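Local coordinates for putative branched-chain amino acid ABC transporter, periplasmic branched-chain amino acid-binding protein (Pseudomonas protegens Pf-5, PDB 4RU0), which probably serves as the periplasmic solute-binding component of an ABC transporter, capturing branched-chain amino acids or related small solutes for uptake, at residues Asn62-Val67 / Val74-Gln79; Ala184-Asp189 / Ala225-Ile230; Gln232-Trp237 / Phe257-Asp262; Ser329-Ala334 / Leu378-Asn383. All blocks are in the same frame, centred on the assembly; numbering follows the deposited sequence.

In the fold
The four contacts fall in two groups on either side of a two-lobed binding protein. Interactions 2 and 3 both use helix 224-233 and touch each other: Ala184 N lies 3.0 Å from Trp237 O, a probable hydrogen bond between neighbouring strands. Interactions 1 and 4 do not touch, although helix 47-67, which carries interaction 1, also packs on the helix of interaction 4. Interaction 1 is partly buried, and its grip is polar, an asparagine amide bonded to strand backbone. The others are buried and work by packing: a leucine against a tryptophan, an aromatic edge at a carbonyl, and purely aliphatic contacts in interaction 4, which lies nearest the centre of the chain.

Interaction 1. Residues Asn62-Val67 / Val74-Gln79; sequences NYINQV and VKLVWQ
Asn65 grips the backbone of Leu76 with both ends of its amide, pinning the last turns of helix 47-67 to the start of strand 76-82 in a beta-alpha-beta crossover that begins with strand 34-40. OD1 of Asn65 accepts from Leu76 N at 2.7 Å, and ND2 of Asn65 donates to Leu76 O, also at 2.7 Å. Each bond uses a lone pair in the carbonyl plane, and both are fairly straight at 154°, so the amide is fixed in rotation. Its ND2 also lies at the edge of the Trp78 ring, whose plane is only 17° from that of the amide. A leucine in place of Asn65 would probably leave Leu76 N and O without these partners and weaken the tie between helix and strand. Next to this polar grip, Ile64 CG2 meets Leu76 CD2 at 4.1 Å. Farther out, strand 34-40 pairs with this strand through backbone bonds of Lys75 and Val77 to Gln34, and Trp78 packs on Phe36, Leu38, Ile58 and Leu61. Trp78 has CG between its backbone N and carbonyl carbon (chi1 61°), which swings the six-membered ring toward the helix, where CH2 comes 3.9 Å from Asn62 N.

Interaction 2. Residues Ala184-Asp189 / Ala225-Ile230; sequences ATLYHD and AQWRQI
Leu186 on strand 182-188 has its CA 7.9 Å from the CA of Gln226 on helix 224-233, a spacing bridged by side chains, with Leu186 reaching out from the sheet. Its two methyls divide the work. CD1 of Leu186 lies against the aliphatic part of Gln226, 3.8 Å from CG, while CD2 comes obliquely to the indole of Trp227, 3.5 Å from CZ2 and just as close to NE1. CG of Leu186 stands anti to the backbone N (chi1 -171°), which carries the fork out between these two neighbours on the helix. Gln226 bends at chi2 (79°), so that its amide leaves the contact and NE2 donates to Pro215 O, on the adjoining strand 210-216. The indole is steadied in turn: NE1 of Trp227 donates to Gln223 OE1, and Ile230 CD1 rests over the rim of one ring face, 3.5 Å above the plane of Trp227. With an alanine in place of Leu186, both methyls would be gone, which would probably open a gap between the Gln226 stem and the indole and let the Trp227 ring shift. On helix 246-256, Ala250, Thr253 and Ala254 also pack on Trp227, so the ring joins two helices to the sheet. Such layering of helices on the parallel part of a mixed sheet, strand order 2-1-3-4-5, is characteristic of the Rossmann-like lobes of type I periplasmic binding proteins.

Interaction 3. Residues Gln232-Trp237 / Phe257-Asp262; sequences QQNPDW and FGFPVD
The links that leave helices 224-233 and 246-256 meet through Pro235 and Phe259, each on the way to the next strand of the parallel sheet. Phe259 offers an edge: CE1 lies 3.4 Å from Pro235 O, near the ring plane, a contact of C-H on carbonyl. The same CE1 touches Pro235 CD at 3.9 Å. CG of Phe259 is anti to the backbone N (chi1 -170°), which sends the ring across to the other link, and Pro260 CD lies over the rim of one of its faces. This side-by-side run of helix-to-strand turns belongs to the alternating alpha/beta lobe of the binding-protein fold, and Gly258 begins the second turn with a Schellman motif closing helix 246-256. Ile230, on the last turns of helix 224-233, packs on both Pro235 and Phe259. Farther along, the indole of Trp237 leans obliquely toward the backbone of the second link, its CZ3 3.8 Å from Asp262 O. The polar end of that indole faces helix 157-172, where NE1 of Trp237 donates to Glu172 OE2.

Interaction 4. Residues Ser329-Ala334 / Leu378-Asn383; sequences SGLVNA and LGLMQN
No flat group meets another where Val332 packs against Leu380 and Met381; every touching surface is aliphatic. Met381, a selenomethionine in this crystal, reaches Val332 with its terminal methyl. Its chain leaves with CG anti to the backbone N (chi1 175°), runs extended through chi2 and then bends at chi3 (-49°), laying the CE methyl over Val332. There CE of Met381 lies 3.6 Å from Val332 CG1 and equally near Val332 CA, against the helix backbone itself. Val332 CG2 lies against the branch point of Leu380, 4.0 Å from CG, the two side chains sliding past each other in opposite directions. From the residue before it, Leu331, CD1 adds a looser touch on Leu380 CD2 at 4.3 Å. The loop between helix 369-375 and strand 384-385 is thus pressed onto helix 325-348, with helix 299-309 closing in through Ile300 and His301 on Leu380, and helix 47-67 placing Tyr60 on Leu331.

Interaction 1. Residues Asn62-Val67 / Val74-Gln79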
loop_
_atom_site.group_PDB
_atom_site.type_symbol
_atom_site.label_atom_id
_atom_site.label_comp_id
_atom_site.label_asym_id
_atom_site.label_seq_id
_atom_site.Cartn_x
_atom_site.Cartn_y
_atom_site.Cartn_z
ATOM N N ASN A 62 -18.581 2.014 -8.898
ATOM C CA ASN A 62 -19.979 2.363 -9.092
ATOM C C ASN A 62 -20.116 3.829 -9.487
ATOM O O ASN A 62 -20.812 4.169 -10.447
ATOM C CB ASN A 62 -20.777 2.079 -7.817
ATOM C CG ASN A 62 -22.078 1.355 -8.094
ATOM O OD1 ASN A 62 -22.709 1.561 -9.132
ATOM N ND2 ASN A 62 -22.483 0.495 -7.167
ATOM N N TYR A 63 -19.422 4.681 -8.737
ATOM C CA TYR A 63 -19.397 6.119 -8.972
ATOM C C TYR A 63 -18.950 6.468 -10.388
ATOM O O TYR A 63 -19.588 7.267 -11.066
ATOM C CB TYR A 63 -18.479 6.801 -7.944
ATOM C CG TYR A 63 -18.147 8.241 -8.266
ATOM C CD1 TYR A 63 -19.002 9.271 -7.898
ATOM C CD2 TYR A 63 -16.975 8.570 -8.938
ATOM C CE1 TYR A 63 -18.702 10.589 -8.195
ATOM C CE2 TYR A 63 -16.669 9.882 -9.239
ATOM C CZ TYR A 63 -17.533 10.887 -8.866
ATOM O OH TYR A 63 -17.225 12.193 -9.167
ATOM N N ILE A 64 -17.850 5.864 -10.830
ATOM C CA ILE A 64 -17.298 6.135 -12.157
ATOM C C ILE A 64 -18.307 5.824 -13.266
ATOM O O ILE A 64 -18.418 6.566 -14.242
ATOM C CB ILE A 64 -16.002 5.329 -12.395
ATOM C CG1 ILE A 64 -14.880 5.865 -11.505
ATOM C CG2 ILE A 64 -15.577 5.387 -13.855
ATOM C CD1 ILE A 64 -14.438 7.269 -11.857
ATOM N N ASN A 65 -19.051 4.734 -13.100
ATOM C CA ASN A 65 -20.040 4.322 -14.091
ATOM C C ASN A 65 -21.239 5.260 -14.149
ATOM O O ASN A 65 -21.630 5.720 -15.218
ATOM C CB ASN A 65 -20.524 2.898 -13.804
ATOM C CG ASN A 65 -19.639 1.840 -14.430
ATOM O OD1 ASN A 65 -18.884 2.113 -15.364
ATOM N ND2 ASN A 65 -19.736 0.619 -13.922
ATOM N N GLN A 66 -21.817 5.545 -12.989
ATOM C CA GLN A 66 -23.081 6.259 -12.935
ATOM C C GLN A 66 -22.929 7.779 -13.038
ATOM O O GLN A 66 -23.810 8.452 -13.574
ATOM C CB GLN A 66 -23.824 5.883 -11.650
ATOM C CG GLN A 66 -24.013 4.379 -11.481
ATOM C CD GLN A 66 -24.954 4.020 -10.345
ATOM O OE1 GLN A 66 -25.637 4.880 -9.797
ATOM N NE2 GLN A 66 -24.994 2.742 -9.989
ATOM N N VAL A 67 -21.813 8.318 -12.554
ATOM C CA VAL A 67 -21.629 9.769 -12.520
ATOM C C VAL A 67 -20.795 10.310 -13.689
ATOM O O VAL A 67 -21.063 11.404 -14.188
ATOM C CB VAL A 67 -20.980 10.208 -11.196
ATOM C CG1 VAL A 67 -20.874 11.725 -11.121
ATOM C CG2 VAL A 67 -21.783 9.677 -10.022
ATOM N N VAL A 74 -16.500 4.304 -21.649
ATOM C CA VAL A 74 -16.422 2.858 -21.456
ATOM C C VAL A 74 -16.907 2.443 -20.072
ATOM O O VAL A 74 -16.321 2.819 -19.058
ATOM C CB VAL A 74 -14.989 2.341 -21.649
ATOM C CG1 VAL A 74 -14.945 0.829 -21.479
ATOM C CG2 VAL A 74 -14.465 2.746 -23.011
ATOM N N LYS A 75 -17.979 1.662 -20.039
ATOM C CA LYS A 75 -18.556 1.206 -18.781
ATOM C C LYS A 75 -17.681 0.148 -18.116
ATOM O O LYS A 75 -16.935 -0.573 -18.782
ATOM C CB LYS A 75 -19.968 0.661 -19.010
ATOM C CG LYS A 75 -20.944 1.691 -19.572
ATOM C CD LYS A 75 -22.294 1.061 -19.910
ATOM C CE LYS A 75 -23.262 2.086 -20.497
ATOM N NZ LYS A 75 -24.599 1.488 -20.771
ATOM N N LEU A 76 -17.782 0.062 -16.794
ATOM C CA LEU A 76 -16.978 -0.872 -16.015
ATOM C C LEU A 76 -17.838 -2.011 -15.482
ATOM O O LEU A 76 -18.906 -1.782 -14.918
ATOM C CB LEU A 76 -16.291 -0.149 -14.852
ATOM C CG LEU A 76 -14.924 0.508 -15.072
ATOM C CD1 LEU A 76 -14.868 1.271 -16.383
ATOM C CD2 LEU A 76 -14.602 1.435 -13.912
ATOM N N VAL A 77 -17.374 -3.241 -15.662
ATOM C CA VAL A 77 -18.069 -4.388 -15.098
ATOM C C VAL A 77 -17.111 -5.133 -14.174
ATOM O O VAL A 77 -15.932 -5.286 -14.487
ATOM C CB VAL A 77 -18.623 -5.329 -16.203
ATOM C CG1 VAL A 77 -17.519 -5.771 -17.144
ATOM C CG2 VAL A 77 -19.334 -6.528 -15.594
ATOM N N TRP A 78 -17.611 -5.572 -13.024
ATOM C CA TRP A 78 -16.766 -6.264 -12.064
ATOM C C TRP A 78 -17.456 -7.485 -11.471
ATOM O O TRP A 78 -18.685 -7.591 -11.487
ATOM C CB TRP A 78 -16.343 -5.315 -10.942
ATOM C CG TRP A 78 -17.489 -4.749 -10.154
ATOM C CD1 TRP A 78 -18.066 -5.286 -9.038
ATOM C CD2 TRP A 78 -18.189 -3.529 -10.420
ATOM N NE1 TRP A 78 -19.085 -4.477 -8.595
ATOM C CE2 TRP A 78 -19.180 -3.391 -9.426
ATOM C CE3 TRP A 78 -18.074 -2.538 -11.401
ATOM C CZ2 TRP A 78 -20.049 -2.304 -9.386
ATOM C CZ3 TRP A 78 -18.938 -1.460 -11.360
ATOM C CH2 TRP A 78 -19.913 -1.351 -10.359
ATOM N N GLN A 79 -16.647 -8.403 -10.952
ATOM C CA GLN A 79 -17.152 -9.594 -10.287
ATOM C C GLN A 79 -16.189 -10.012 -9.186
ATOM O O GLN A 79 -14.978 -9.833 -9.307
ATOM C CB GLN A 79 -17.353 -10.741 -11.285
ATOM C CG GLN A 79 -18.134 -11.922 -10.711
ATOM C CD GLN A 79 -18.384 -13.019 -11.729
ATOM O OE1 GLN A 79 -17.562 -13.269 -12.610
ATOM N NE2 GLN A 79 -19.528 -13.683 -11.610
#

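Interaction 2. Residues Ala184-Asp189 / Ala225-Ile230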
loop_
_atom_site.group_PDB
_atom_site.type_symbol
_atom_site.label_atom_id
_atom_site.label_comp_id
_atom_site.label_asym_id
_atom_site.label_seq_id
_atom_site.Cartn_x
_atom_site.Cartn_y
_atom_site.Cartn_z
ATOM N N ALA A 184 15.167 2.394 16.798
ATOM C CA ALA A 184 14.984 0.952 16.902
ATOM C C ALA A 184 13.855 0.491 15.988
ATOM O O ALA A 184 12.769 1.073 15.981
ATOM C CB ALA A 184 14.705 0.543 18.349
ATOM N N THR A 185 14.119 -0.558 15.218
ATOM C CA THR A 185 13.087 -1.154 14.394
ATOM C C THR A 185 12.666 -2.485 15.006
ATOM O O THR A 185 13.468 -3.424 15.111
ATOM C CB THR A 185 13.555 -1.357 12.931
ATOM O OG1 THR A 185 13.838 -0.085 12.340
ATOM C CG2 THR A 185 12.475 -2.050 12.112
ATOM N N LEU A 186 11.411 -2.537 15.440
ATOM C CA LEU A 186 10.809 -3.747 15.977
ATOM C C LEU A 186 9.984 -4.426 14.885
ATOM O O LEU A 186 8.906 -3.943 14.529
ATOM C CB LEU A 186 9.930 -3.415 17.181
ATOM C CG LEU A 186 9.402 -4.613 17.978
ATOM C CD1 LEU A 186 10.565 -5.369 18.583
ATOM C CD2 LEU A 186 8.446 -4.155 19.060
ATOM N N TYR A 187 10.489 -5.530 14.338
ATOM C CA TYR A 187 9.859 -6.107 13.150
ATOM C C TYR A 187 9.443 -7.562 13.320
ATOM O O TYR A 187 10.169 -8.377 13.904
ATOM C CB TYR A 187 10.790 -5.989 11.933
ATOM C CG TYR A 187 12.062 -6.807 12.015
ATOM C CD1 TYR A 187 12.107 -8.112 11.527
ATOM C CD2 TYR A 187 13.220 -6.278 12.578
ATOM C CE1 TYR A 187 13.264 -8.867 11.605
ATOM C CE2 TYR A 187 14.389 -7.028 12.657
ATOM C CZ TYR A 187 14.403 -8.320 12.171
ATOM O OH TYR A 187 15.553 -9.070 12.240
ATOM N N HIS A 188 8.257 -7.864 12.803
ATOM C CA HIS A 188 7.775 -9.227 12.658
ATOM C C HIS A 188 8.819 -10.018 11.896
ATOM O O HIS A 188 9.240 -9.611 10.820
ATOM C CB HIS A 188 6.432 -9.232 11.928
ATOM C CG HIS A 188 5.757 -10.567 11.894
ATOM N ND1 HIS A 188 5.815 -11.402 10.801
ATOM C CD2 HIS A 188 4.990 -11.202 12.813
ATOM C CE1 HIS A 188 5.120 -12.499 11.048
ATOM N NE2 HIS A 188 4.613 -12.402 12.267
ATOM N N ASP A 189 9.270 -11.131 12.463
ATOM C CA ASP A 189 10.324 -11.900 11.812
ATOM C C ASP A 189 9.742 -12.643 10.611
ATOM O O ASP A 189 9.291 -13.781 10.716
ATOM C CB ASP A 189 10.990 -12.867 12.798
ATOM C CG ASP A 189 12.274 -13.473 12.243
ATOM O OD1 ASP A 189 13.005 -12.770 11.506
ATOM O OD2 ASP A 189 12.557 -14.657 12.541
ATOM N N ALA A 225 11.204 -9.459 26.190
ATOM C CA ALA A 225 12.641 -9.331 25.972
ATOM C C ALA A 225 12.921 -8.123 25.090
ATOM O O ALA A 225 13.805 -7.316 25.387
ATOM C CB ALA A 225 13.205 -10.594 25.353
ATOM N N GLN A 226 12.148 -8.005 24.016
ATOM C CA GLN A 226 12.279 -6.902 23.081
ATOM C C GLN A 226 12.129 -5.545 23.774
ATOM O O GLN A 226 12.986 -4.664 23.633
ATOM C CB GLN A 226 11.247 -7.036 21.953
ATOM C CG GLN A 226 11.531 -8.163 20.954
ATOM C CD GLN A 226 11.128 -9.538 21.459
ATOM O OE1 GLN A 226 10.684 -9.699 22.600
ATOM N NE2 GLN A 226 11.274 -10.538 20.604
ATOM N N TRP A 227 11.058 -5.378 24.542
ATOM C CA TRP A 227 10.798 -4.080 25.161
ATOM C C TRP A 227 11.654 -3.849 26.405
ATOM O O TRP A 227 11.820 -2.712 26.843
ATOM C CB TRP A 227 9.310 -3.938 25.473
ATOM C CG TRP A 227 8.551 -3.715 24.208
ATOM C CD1 TRP A 227 7.866 -4.650 23.478
ATOM C CD2 TRP A 227 8.461 -2.490 23.479
ATOM N NE1 TRP A 227 7.333 -4.072 22.352
ATOM C CE2 TRP A 227 7.683 -2.746 22.327
ATOM C CE3 TRP A 227 8.950 -1.197 23.692
ATOM C CZ2 TRP A 227 7.386 -1.755 21.393
ATOM C CZ3 TRP A 227 8.655 -0.214 22.761
ATOM C CH2 TRP A 227 7.878 -0.499 21.627
ATOM N N ARG A 228 12.216 -4.922 26.956
ATOM C CA ARG A 228 13.228 -4.797 28.003
ATOM C C ARG A 228 14.499 -4.226 27.382
ATOM O O ARG A 228 15.164 -3.373 27.956
ATOM C CB ARG A 228 13.496 -6.153 28.667
ATOM C CG ARG A 228 14.636 -6.164 29.649
ATOM C CD ARG A 228 14.690 -7.485 30.424
ATOM N NE ARG A 228 15.118 -8.603 29.583
ATOM C CZ ARG A 228 14.330 -9.598 29.175
ATOM N NH1 ARG A 228 13.049 -9.639 29.530
ATOM N NH2 ARG A 228 14.832 -10.567 28.418
ATOM N N GLN A 229 14.820 -4.698 26.185
ATOM C CA GLN A 229 15.962 -4.177 25.460
ATOM C C GLN A 229 15.759 -2.700 25.117
ATOM O O GLN A 229 16.670 -1.883 25.274
ATOM C CB GLN A 229 16.199 -4.981 24.190
ATOM C CG GLN A 229 17.303 -4.419 23.313
ATOM C CD GLN A 229 17.553 -5.274 22.088
ATOM O OE1 GLN A 229 17.131 -6.428 22.032
ATOM N NE2 GLN A 229 18.228 -4.706 21.093
ATOM N N ILE A 230 14.556 -2.366 24.662
ATOM C CA ILE A 230 14.234 -1.005 24.258
ATOM C C ILE A 230 14.275 -0.046 25.445
ATOM O O ILE A 230 14.746 1.084 25.312
ATOM C CB ILE A 230 12.853 -0.955 23.570
ATOM C CG1 ILE A 230 12.961 -1.539 22.158
ATOM C CG2 ILE A 230 12.311 0.465 23.517
ATOM C CD1 ILE A 230 11.625 -1.879 21.522
#

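Interaction 3. Residues Gln232-Trp237 / Phe257-Asp262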
loop_
_atom_site.group_PDB
_atom_site.type_symbol
_atom_site.label_atom_id
_atom_site.label_comp_id
_atom_site.label_asym_id
_atom_site.label_seq_id
_atom_site.Cartn_x
_atom_site.Cartn_y
_atom_site.Cartn_z
ATOM N N GLN A 232 16.187 -0.482 28.100
ATOM C CA GLN A 232 17.621 -0.376 28.387
ATOM C C GLN A 232 18.318 0.608 27.448
ATOM O O GLN A 232 19.075 1.470 27.883
ATOM C CB GLN A 232 18.305 -1.743 28.279
ATOM C CG GLN A 232 18.104 -2.673 29.466
ATOM C CD GLN A 232 18.494 -4.108 29.141
ATOM O OE1 GLN A 232 18.582 -4.488 27.972
ATOM N NE2 GLN A 232 18.730 -4.910 30.171
ATOM N N GLN A 233 18.070 0.472 26.153
ATOM C CA GLN A 233 18.768 1.295 25.182
ATOM C C GLN A 233 18.141 2.685 25.047
ATOM O O GLN A 233 18.798 3.609 24.578
ATOM C CB GLN A 233 18.809 0.582 23.829
ATOM C CG GLN A 233 19.794 -0.581 23.789
ATOM C CD GLN A 233 19.723 -1.365 22.490
ATOM O OE1 GLN A 233 18.649 -1.798 22.078
ATOM N NE2 GLN A 233 20.867 -1.553 21.840
ATOM N N ASN A 234 16.888 2.821 25.479
ATOM C CA ASN A 234 16.127 4.073 25.381
ATOM C C ASN A 234 16.316 4.810 24.047
ATOM O O ASN A 234 16.848 5.924 24.016
ATOM C CB ASN A 234 16.491 5.000 26.549
ATOM C CG ASN A 234 15.614 6.242 26.610
ATOM O OD1 ASN A 234 16.071 7.324 26.989
ATOM N ND2 ASN A 234 14.352 6.096 26.224
ATOM N N PRO A 235 15.892 4.186 22.936
ATOM C CA PRO A 235 16.022 4.850 21.636
ATOM C C PRO A 235 15.093 6.053 21.542
ATOM O O PRO A 235 14.111 6.124 22.284
ATOM C CB PRO A 235 15.609 3.762 20.644
ATOM C CG PRO A 235 14.613 2.953 21.404
ATOM C CD PRO A 235 15.147 2.918 22.826
ATOM N N ASP A 236 15.411 6.985 20.646
ATOM C CA ASP A 236 14.611 8.191 20.462
ATOM C C ASP A 236 13.314 7.873 19.737
ATOM O O ASP A 236 12.299 8.518 19.966
ATOM C CB ASP A 236 15.403 9.248 19.685
ATOM C CG ASP A 236 16.727 9.592 20.357
ATOM O OD1 ASP A 236 17.758 8.971 20.011
ATOM O OD2 ASP A 236 16.735 10.479 21.234
ATOM N N TRP A 237 13.351 6.869 18.865
ATOM C CA TRP A 237 12.166 6.461 18.108
ATOM C C TRP A 237 12.088 4.946 17.937
ATOM O O TRP A 237 13.115 4.267 17.861
ATOM C CB TRP A 237 12.153 7.129 16.730
ATOM C CG TRP A 237 12.068 8.617 16.800
ATOM C CD1 TRP A 237 13.113 9.493 16.855
ATOM C CD2 TRP A 237 10.876 9.411 16.826
ATOM N NE1 TRP A 237 12.647 10.784 16.917
ATOM C CE2 TRP A 237 11.279 10.764 16.903
ATOM C CE3 TRP A 237 9.508 9.113 16.797
ATOM C CZ2 TRP A 237 10.361 11.819 16.944
ATOM C CZ3 TRP A 237 8.592 10.165 16.841
ATOM C CH2 TRP A 237 9.026 11.500 16.913
ATOM N N PHE A 257 6.372 -1.257 29.868
ATOM C CA PHE A 257 7.780 -0.960 30.120
ATOM C C PHE A 257 8.061 0.544 30.179
ATOM O O PHE A 257 9.198 0.959 30.343
ATOM C CB PHE A 257 8.663 -1.609 29.056
ATOM C CG PHE A 257 9.033 -3.038 29.360
ATOM C CD1 PHE A 257 8.175 -4.081 29.035
ATOM C CD2 PHE A 257 10.248 -3.339 29.961
ATOM C CE1 PHE A 257 8.520 -5.400 29.307
ATOM C CE2 PHE A 257 10.599 -4.656 30.237
ATOM C CZ PHE A 257 9.731 -5.686 29.909
ATOM N N GLY A 258 7.025 1.356 30.035
ATOM C CA GLY A 258 7.160 2.789 30.209
ATOM C C GLY A 258 7.737 3.539 29.027
ATOM O O GLY A 258 8.124 4.703 29.164
ATOM N N PHE A 259 7.807 2.897 27.865
ATOM C CA PHE A 259 8.290 3.600 26.681
ATOM C C PHE A 259 7.169 4.474 26.121
ATOM O O PHE A 259 6.025 4.033 26.031
ATOM C CB PHE A 259 8.800 2.627 25.619
ATOM C CG PHE A 259 9.527 3.307 24.491
ATOM C CD1 PHE A 259 10.865 3.653 24.621
ATOM C CD2 PHE A 259 8.864 3.627 23.312
ATOM C CE1 PHE A 259 11.531 4.295 23.599
ATOM C CE2 PHE A 259 9.522 4.268 22.280
ATOM C CZ PHE A 259 10.857 4.604 22.420
ATOM N N PRO A 260 7.488 5.731 25.776
ATOM C CA PRO A 260 6.451 6.679 25.339
ATOM C C PRO A 260 5.892 6.323 23.966
ATOM O O PRO A 260 6.610 6.254 22.969
ATOM C CB PRO A 260 7.181 8.031 25.320
ATOM C CG PRO A 260 8.632 7.701 25.264
ATOM C CD PRO A 260 8.812 6.361 25.910
ATOM N N VAL A 261 4.588 6.106 23.932
ATOM C CA VAL A 261 3.916 5.550 22.771
ATOM C C VAL A 261 3.919 6.515 21.586
ATOM O O VAL A 261 3.839 6.094 20.429
ATOM C CB VAL A 261 2.465 5.149 23.147
ATOM C CG1 VAL A 261 1.688 4.674 21.935
ATOM C CG2 VAL A 261 2.504 4.063 24.213
ATOM N N ASP A 262 4.037 7.809 21.861
ATOM C CA ASP A 262 4.064 8.781 20.770
ATOM C C ASP A 262 5.480 8.938 20.207
ATOM O O ASP A 262 5.742 9.819 19.390
ATOM C CB ASP A 262 3.503 10.133 21.228
ATOM C CG ASP A 262 4.347 10.787 22.301
ATOM O OD1 ASP A 262 5.087 10.074 23.009
ATOM O OD2 ASP A 262 4.261 12.024 22.436
#

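Interaction 4. Residues Ser329-Ala334 / Leu378-Asn383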
loop_
_atom_site.group_PDB
_atom_site.type_symbol
_atom_site.label_atom_id
_atom_site.label_comp_id
_atom_site.label_asym_id
_atom_site.label_seq_id
_atom_site.Cartn_x
_atom_site.Cartn_y
_atom_site.Cartn_z
ATOM N N SER A 329 -8.189 2.698 1.451
ATOM C CA SER A 329 -7.238 1.937 0.655
ATOM C C SER A 329 -7.968 1.378 -0.560
ATOM O O SER A 329 -7.411 1.315 -1.651
ATOM C CB SER A 329 -6.591 0.816 1.473
ATOM O OG SER A 329 -7.538 -0.165 1.849
ATOM N N GLY A 330 -9.225 0.991 -0.362
ATOM C CA GLY A 330 -10.058 0.526 -1.453
ATOM C C GLY A 330 -10.249 1.615 -2.493
ATOM O O GLY A 330 -10.175 1.360 -3.697
ATOM N N LEU A 331 -10.484 2.835 -2.023
ATOM C CA LEU A 331 -10.662 3.980 -2.909
ATOM C C LEU A 331 -9.406 4.269 -3.726
ATOM O O LEU A 331 -9.480 4.542 -4.919
ATOM C CB LEU A 331 -11.053 5.221 -2.101
ATOM C CG LEU A 331 -12.402 5.171 -1.383
ATOM C CD1 LEU A 331 -12.611 6.421 -0.551
ATOM C CD2 LEU A 331 -13.536 5.004 -2.388
ATOM N N VAL A 332 -8.253 4.202 -3.072
ATOM C CA VAL A 332 -6.995 4.527 -3.729
ATOM C C VAL A 332 -6.558 3.380 -4.644
ATOM O O VAL A 332 -6.029 3.605 -5.735
ATOM C CB VAL A 332 -5.898 4.855 -2.689
ATOM C CG1 VAL A 332 -4.513 4.826 -3.318
ATOM C CG2 VAL A 332 -6.175 6.215 -2.068
ATOM N N ASN A 333 -6.805 2.152 -4.200
ATOM C CA ASN A 333 -6.528 0.966 -5.003
ATOM C C ASN A 333 -7.296 0.998 -6.324
ATOM O O ASN A 333 -6.744 0.705 -7.384
ATOM C CB ASN A 333 -6.887 -0.300 -4.220
ATOM C CG ASN A 333 -6.035 -1.489 -4.608
ATOM O OD1 ASN A 333 -4.872 -1.337 -4.982
ATOM N ND2 ASN A 333 -6.614 -2.684 -4.524
ATOM N N ALA A 334 -8.571 1.371 -6.251
ATOM C CA ALA A 334 -9.437 1.400 -7.420
ATOM C C ALA A 334 -9.097 2.558 -8.353
ATOM O O ALA A 334 -9.178 2.426 -9.572
ATOM C CB ALA A 334 -10.894 1.481 -6.993
ATOM N N LEU A 378 -7.041 14.954 -3.468
ATOM C CA LEU A 378 -5.923 15.831 -3.119
ATOM C C LEU A 378 -5.242 15.458 -1.800
ATOM O O LEU A 378 -4.022 15.279 -1.754
ATOM C CB LEU A 378 -6.387 17.284 -3.068
ATOM C CG LEU A 378 -5.239 18.293 -3.056
ATOM C CD1 LEU A 378 -4.283 18.029 -4.213
ATOM C CD2 LEU A 378 -5.769 19.715 -3.108
ATOM N N GLY A 379 -6.016 15.326 -0.728
ATOM C CA GLY A 379 -5.428 14.945 0.547
ATOM C C GLY A 379 -5.301 13.443 0.760
ATOM O O GLY A 379 -4.646 12.994 1.708
ATOM N N LEU A 380 -5.922 12.665 -0.125
ATOM C CA LEU A 380 -6.065 11.228 0.080
ATOM C C LEU A 380 -4.968 10.413 -0.605
ATOM O O LEU A 380 -4.485 9.420 -0.060
ATOM C CB LEU A 380 -7.441 10.774 -0.416
ATOM C CG LEU A 380 -7.863 9.334 -0.137
ATOM C CD1 LEU A 380 -7.654 8.979 1.328
ATOM C CD2 LEU A 380 -9.318 9.142 -0.529
HETATM N N MSE A 381 -4.579 10.840 -1.800
HETATM C CA MSE A 381 -3.589 10.119 -2.589
HETATM C C MSE A 381 -2.474 11.054 -3.040
HETATM O O MSE A 381 -2.721 12.213 -3.366
HETATM C CB MSE A 381 -4.254 9.464 -3.800
HETATM C CG MSE A 381 -3.291 8.778 -4.760
HETATM SE SE MSE A 381 -4.183 8.250 -6.418
HETATM C CE MSE A 381 -5.713 7.372 -5.611
ATOM N N GLN A 382 -1.245 10.549 -3.053
ATOM C CA GLN A 382 -0.098 11.347 -3.470
ATOM C C GLN A 382 0.002 11.449 -4.990
ATOM O O GLN A 382 -0.767 10.819 -5.717
ATOM C CB GLN A 382 1.191 10.749 -2.903
ATOM C CG GLN A 382 1.515 9.365 -3.435
ATOM C CD GLN A 382 2.591 8.666 -2.626
ATOM O OE1 GLN A 382 3.780 8.764 -2.933
ATOM N NE2 GLN A 382 2.175 7.951 -1.587
ATOM N N ASN A 383 0.950 12.250 -5.464
ATOM C CA ASN A 383 1.285 12.283 -6.882
ATOM C C ASN A 383 1.878 10.951 -7.330
ATOM O O ASN A 383 2.527 10.253 -6.549
ATOM C CB ASN A 383 2.271 13.417 -7.189
ATOM C CG ASN A 383 1.631 14.794 -7.101
ATOM O OD1 ASN A 383 0.570 14.966 -6.500
ATOM N ND2 ASN A 383 2.277 15.785 -7.708
#